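PhiAB6 tailspike (Unidentified phage, PDB 5JS4) probably binds and fragments the exopolysaccharide of its host, Acinetobacter baumannii, as a trimeric beta-helical tailspike of the phage. Local coordinates at residues T328-A342 with F354-T368. Numbering follows the deposited sequence.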
# COMPACT_ATOMS: atom_id res chain seq x y z
N THR A 328 9.91 -34.39 -8.10
CA THR A 328 9.66 -33.61 -6.89
C THR A 328 9.67 -34.54 -5.68
O THR A 328 9.06 -35.61 -5.71
CB THR A 328 8.32 -32.85 -6.95
OG1 THR A 328 8.19 -32.21 -8.22
CG2 THR A 328 8.27 -31.81 -5.85
N ALA A 329 10.35 -34.13 -4.61
CA ALA A 329 10.55 -34.97 -3.43
C ALA A 329 9.24 -35.28 -2.70
O ALA A 329 9.01 -36.41 -2.27
CB ALA A 329 11.54 -34.33 -2.47
N PHE A 330 8.40 -34.26 -2.56
CA PHE A 330 7.08 -34.39 -1.95
C PHE A 330 6.00 -34.07 -2.96
O PHE A 330 6.03 -33.00 -3.58
CB PHE A 330 6.95 -33.43 -0.77
CG PHE A 330 7.66 -33.88 0.47
CD1 PHE A 330 7.07 -34.76 1.35
CD2 PHE A 330 8.92 -33.38 0.78
CE1 PHE A 330 7.71 -35.17 2.50
CE2 PHE A 330 9.57 -33.78 1.93
CZ PHE A 330 8.97 -34.67 2.79
N ILE A 331 5.03 -34.97 -3.12
CA ILE A 331 3.88 -34.71 -3.99
C ILE A 331 2.58 -34.71 -3.18
O ILE A 331 2.54 -35.21 -2.06
CB ILE A 331 3.80 -35.71 -5.17
CG1 ILE A 331 3.66 -37.15 -4.67
CG2 ILE A 331 5.02 -35.55 -6.06
CD1 ILE A 331 3.29 -38.14 -5.76
N ASN A 332 1.54 -34.12 -3.77
CA ASN A 332 0.19 -34.09 -3.18
C ASN A 332 0.14 -33.46 -1.80
O ASN A 332 -0.56 -33.94 -0.90
CB ASN A 332 -0.42 -35.50 -3.16
CG ASN A 332 -0.61 -36.07 -4.55
OD1 ASN A 332 -1.04 -35.36 -5.47
ND2 ASN A 332 -0.31 -37.35 -4.71
N CYS A 333 0.88 -32.37 -1.63
CA CYS A 333 0.86 -31.64 -0.37
C CYS A 333 -0.52 -31.04 -0.15
O CYS A 333 -1.18 -30.61 -1.09
CB CYS A 333 1.90 -30.53 -0.39
SG CYS A 333 2.08 -29.67 1.19
N GLY A 334 -0.95 -31.02 1.11
CA GLY A 334 -2.17 -30.34 1.51
C GLY A 334 -2.00 -28.83 1.53
O GLY A 334 -1.01 -28.31 1.02
N PRO A 335 -2.95 -28.11 2.15
CA PRO A 335 -2.98 -26.65 2.09
C PRO A 335 -2.02 -25.93 3.04
O PRO A 335 -2.09 -24.71 3.15
CB PRO A 335 -4.42 -26.33 2.47
CG PRO A 335 -4.81 -27.43 3.39
CD PRO A 335 -4.11 -28.66 2.88
N THR A 336 -1.14 -26.66 3.72
CA THR A 336 -0.24 -26.09 4.71
C THR A 336 1.20 -26.52 4.44
O THR A 336 1.47 -27.70 4.28
CB THR A 336 -0.62 -26.57 6.13
OG1 THR A 336 -1.97 -26.20 6.41
CG2 THR A 336 0.31 -25.99 7.19
N ILE A 337 2.10 -25.54 4.37
CA ILE A 337 3.54 -25.78 4.54
C ILE A 337 4.02 -24.72 5.51
O ILE A 337 3.94 -23.54 5.22
CB ILE A 337 4.34 -25.67 3.22
CG1 ILE A 337 3.73 -26.55 2.13
CG2 ILE A 337 5.79 -26.07 3.47
CD1 ILE A 337 4.35 -26.37 0.76
N GLN A 338 4.52 -25.14 6.68
CA GLN A 338 4.91 -24.15 7.69
C GLN A 338 5.98 -24.64 8.65
O GLN A 338 6.13 -25.84 8.88
CB GLN A 338 3.68 -23.68 8.48
CG GLN A 338 3.02 -24.74 9.34
CD GLN A 338 1.90 -24.17 10.20
OE1 GLN A 338 1.14 -23.31 9.76
NE2 GLN A 338 1.80 -24.66 11.43
N ASN A 339 6.70 -23.67 9.22
CA ASN A 339 7.62 -23.93 10.32
C ASN A 339 8.66 -24.96 9.92
O ASN A 339 8.93 -25.90 10.66
CB ASN A 339 6.83 -24.40 11.54
CG ASN A 339 7.67 -24.48 12.80
OD1 ASN A 339 8.46 -23.59 13.08
ND2 ASN A 339 7.49 -25.56 13.56
N LEU A 340 9.25 -24.77 8.74
CA LEU A 340 10.00 -25.83 8.08
C LEU A 340 11.33 -25.35 7.52
O LEU A 340 11.42 -24.27 6.94
CB LEU A 340 9.17 -26.42 6.94
CG LEU A 340 9.83 -27.49 6.06
CD1 LEU A 340 10.13 -28.75 6.86
CD2 LEU A 340 8.94 -27.80 4.87
N THR A 341 12.35 -26.18 7.70
CA THR A 341 13.64 -26.02 7.04
C THR A 341 13.83 -27.27 6.18
O THR A 341 13.71 -28.38 6.68
CB THR A 341 14.77 -25.90 8.07
OG1 THR A 341 14.45 -24.86 9.00
CG2 THR A 341 16.11 -25.59 7.40
N ALA A 342 14.11 -27.08 4.90
CA ALA A 342 14.31 -28.22 4.00
C ALA A 342 15.38 -27.91 2.97
O ALA A 342 15.34 -26.87 2.32
CB ALA A 342 13.00 -28.60 3.32
N PHE A 354 11.42 -29.65 -4.67
CA PHE A 354 11.06 -29.98 -3.28
C PHE A 354 9.63 -30.47 -3.09
O PHE A 354 9.43 -31.60 -2.65
CB PHE A 354 11.35 -28.82 -2.31
CG PHE A 354 10.92 -29.12 -0.89
CD1 PHE A 354 11.34 -30.29 -0.26
CD2 PHE A 354 10.10 -28.25 -0.19
CE1 PHE A 354 10.95 -30.58 1.03
CE2 PHE A 354 9.70 -28.54 1.10
CZ PHE A 354 10.13 -29.71 1.71
N ILE A 355 8.64 -29.63 -3.41
CA ILE A 355 7.26 -29.96 -3.05
C ILE A 355 6.23 -29.47 -4.07
O ILE A 355 6.35 -28.37 -4.62
CB ILE A 355 6.95 -29.41 -1.63
CG1 ILE A 355 5.65 -30.01 -1.08
CG2 ILE A 355 6.93 -27.89 -1.63
CD1 ILE A 355 5.61 -30.04 0.43
N GLU A 356 5.23 -30.31 -4.31
CA GLU A 356 4.10 -29.97 -5.17
C GLU A 356 2.87 -29.71 -4.31
O GLU A 356 2.50 -30.55 -3.48
CB GLU A 356 3.82 -31.09 -6.17
CG GLU A 356 4.92 -31.25 -7.20
CD GLU A 356 4.67 -32.34 -8.21
OE1 GLU A 356 3.53 -32.84 -8.32
OE2 GLU A 356 5.64 -32.70 -8.92
N ILE A 357 2.26 -28.55 -4.52
CA ILE A 357 1.09 -28.13 -3.76
C ILE A 357 0.07 -27.52 -4.72
O ILE A 357 0.43 -26.80 -5.64
CB ILE A 357 1.49 -27.13 -2.64
CG1 ILE A 357 0.27 -26.78 -1.78
CG2 ILE A 357 2.15 -25.88 -3.22
CD1 ILE A 357 0.60 -26.00 -0.52
N ASP A 358 -1.21 -27.82 -4.51
CA ASP A 358 -2.24 -27.29 -5.40
C ASP A 358 -2.43 -25.79 -5.21
O ASP A 358 -2.29 -25.27 -4.10
CB ASP A 358 -3.57 -28.02 -5.20
CG ASP A 358 -4.55 -27.74 -6.33
OD1 ASP A 358 -4.35 -28.28 -7.44
OD2 ASP A 358 -5.51 -26.98 -6.11
N GLY A 359 -2.75 -25.10 -6.30
CA GLY A 359 -2.90 -23.65 -6.26
C GLY A 359 -4.14 -23.13 -5.55
O GLY A 359 -4.17 -21.96 -5.16
N TYR A 360 -5.16 -23.97 -5.40
CA TYR A 360 -6.42 -23.56 -4.75
C TYR A 360 -6.39 -23.82 -3.25
O TYR A 360 -6.38 -24.97 -2.82
CB TYR A 360 -7.62 -24.27 -5.40
CG TYR A 360 -8.97 -23.96 -4.76
CD1 TYR A 360 -9.38 -22.65 -4.53
CD2 TYR A 360 -9.83 -24.99 -4.41
CE1 TYR A 360 -10.61 -22.37 -3.95
CE2 TYR A 360 -11.07 -24.72 -3.83
CZ TYR A 360 -11.46 -23.42 -3.61
OH TYR A 360 -12.69 -23.16 -3.04
N LEU A 361 -6.37 -22.74 -2.48
CA LEU A 361 -6.36 -22.77 -1.01
C LEU A 361 -5.04 -23.30 -0.44
O LEU A 361 -4.88 -24.50 -0.21
CB LEU A 361 -7.54 -23.55 -0.43
CG LEU A 361 -8.94 -23.10 -0.85
CD1 LEU A 361 -9.98 -23.85 -0.03
CD2 LEU A 361 -9.14 -21.60 -0.72
N ALA A 362 -4.11 -22.38 -0.19
CA ALA A 362 -2.85 -22.72 0.46
C ALA A 362 -2.45 -21.64 1.45
O ALA A 362 -2.68 -20.45 1.22
CB ALA A 362 -1.75 -22.91 -0.56
N ASN A 363 -1.87 -22.08 2.56
CA ASN A 363 -1.16 -21.22 3.50
C ASN A 363 0.26 -21.74 3.65
O ASN A 363 0.47 -22.80 4.25
CB ASN A 363 -1.84 -21.23 4.87
CG ASN A 363 -3.17 -20.50 4.87
OD1 ASN A 363 -3.24 -19.32 4.52
ND2 ASN A 363 -4.23 -21.19 5.27
N ILE A 364 1.21 -21.01 3.09
CA ILE A 364 2.62 -21.35 3.21
C ILE A 364 3.28 -20.22 3.99
O ILE A 364 3.20 -19.07 3.58
CB ILE A 364 3.29 -21.50 1.83
CG1 ILE A 364 2.64 -22.67 1.07
CG2 ILE A 364 4.79 -21.72 1.99
CD1 ILE A 364 3.00 -22.73 -0.40
N ASP A 365 3.92 -20.55 5.11
CA ASP A 365 4.57 -19.52 5.91
C ASP A 365 5.68 -20.05 6.80
O ASP A 365 5.63 -21.18 7.28
CB ASP A 365 3.56 -18.76 6.75
CG ASP A 365 2.83 -19.64 7.73
OD1 ASP A 365 1.84 -20.26 7.31
OD2 ASP A 365 3.23 -19.70 8.91
N HIS A 366 6.67 -19.19 7.03
CA HIS A 366 7.79 -19.49 7.91
C HIS A 366 8.51 -20.74 7.44
O HIS A 366 8.55 -21.76 8.14
CB HIS A 366 7.33 -19.61 9.37
CG HIS A 366 6.73 -18.34 9.90
ND1 HIS A 366 7.45 -17.44 10.64
CD2 HIS A 366 5.49 -17.82 9.76
CE1 HIS A 366 6.67 -16.41 10.96
NE2 HIS A 366 5.48 -16.62 10.44
N ILE A 367 9.07 -20.65 6.24
CA ILE A 367 9.86 -21.73 5.67
C ILE A 367 11.23 -21.25 5.21
O ILE A 367 11.42 -20.08 4.88
CB ILE A 367 9.13 -22.45 4.50
CG1 ILE A 367 8.94 -21.52 3.29
CG2 ILE A 367 7.79 -22.99 4.99
CD1 ILE A 367 8.43 -22.22 2.05
N THR A 368 12.17 -22.18 5.22
CA THR A 368 13.51 -21.97 4.69
C THR A 368 13.82 -23.14 3.78
O THR A 368 13.83 -24.29 4.23
CB THR A 368 14.54 -21.89 5.82
OG1 THR A 368 14.17 -20.84 6.72
CG2 THR A 368 15.94 -21.61 5.27
O HOH W 1 7.43 -35.16 -9.47
O HOH W 2 1.35 -33.31 -6.53
O HOH W 3 -3.01 -28.72 -1.79
O HOH W 4 -3.68 -24.06 5.66
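Ile-337 CD1 points into the core between two faces of a coil, meeting Ile-355 CG2 at 3.8 Å and Ile-357 CD1 at 4.0 Å, tip to tip in both cases. The Ile-337 side chain instead lies alongside that of Ile-364, its parallel bridge partner, pointing the same way. Phe-354 fills the core toward Ala-342 and Leu-340: with CG anti to the backbone N (chi1 177°), its ring swings back so that Ala-342 CB sits over one face, 3.9 Å from the centroid, while Leu-340 CD2 meets the edge. The Phe-330 ring runs beside it, planes 78° apart. Outside the core, Thr-328 OG1 donates to Glu-356 OE2 (2.7 Å) on the anti side of the carboxylate, 16° out of its plane. One water joins OE2 to Thr-328 N and another joins OE1 to Asn-332 N, so both oxygens are held. Backbone bonds between the parallel strands, such as Asn-363 N to Pro-335 O (2.7 Å), set the coils in register, and Asn-363 OD1 accepts from Asn-389 of the second subunit. Apolar groups inside and polar grips outside are the chemistry of successive right-handed beta-helix coils, here also joined to the trimer interface.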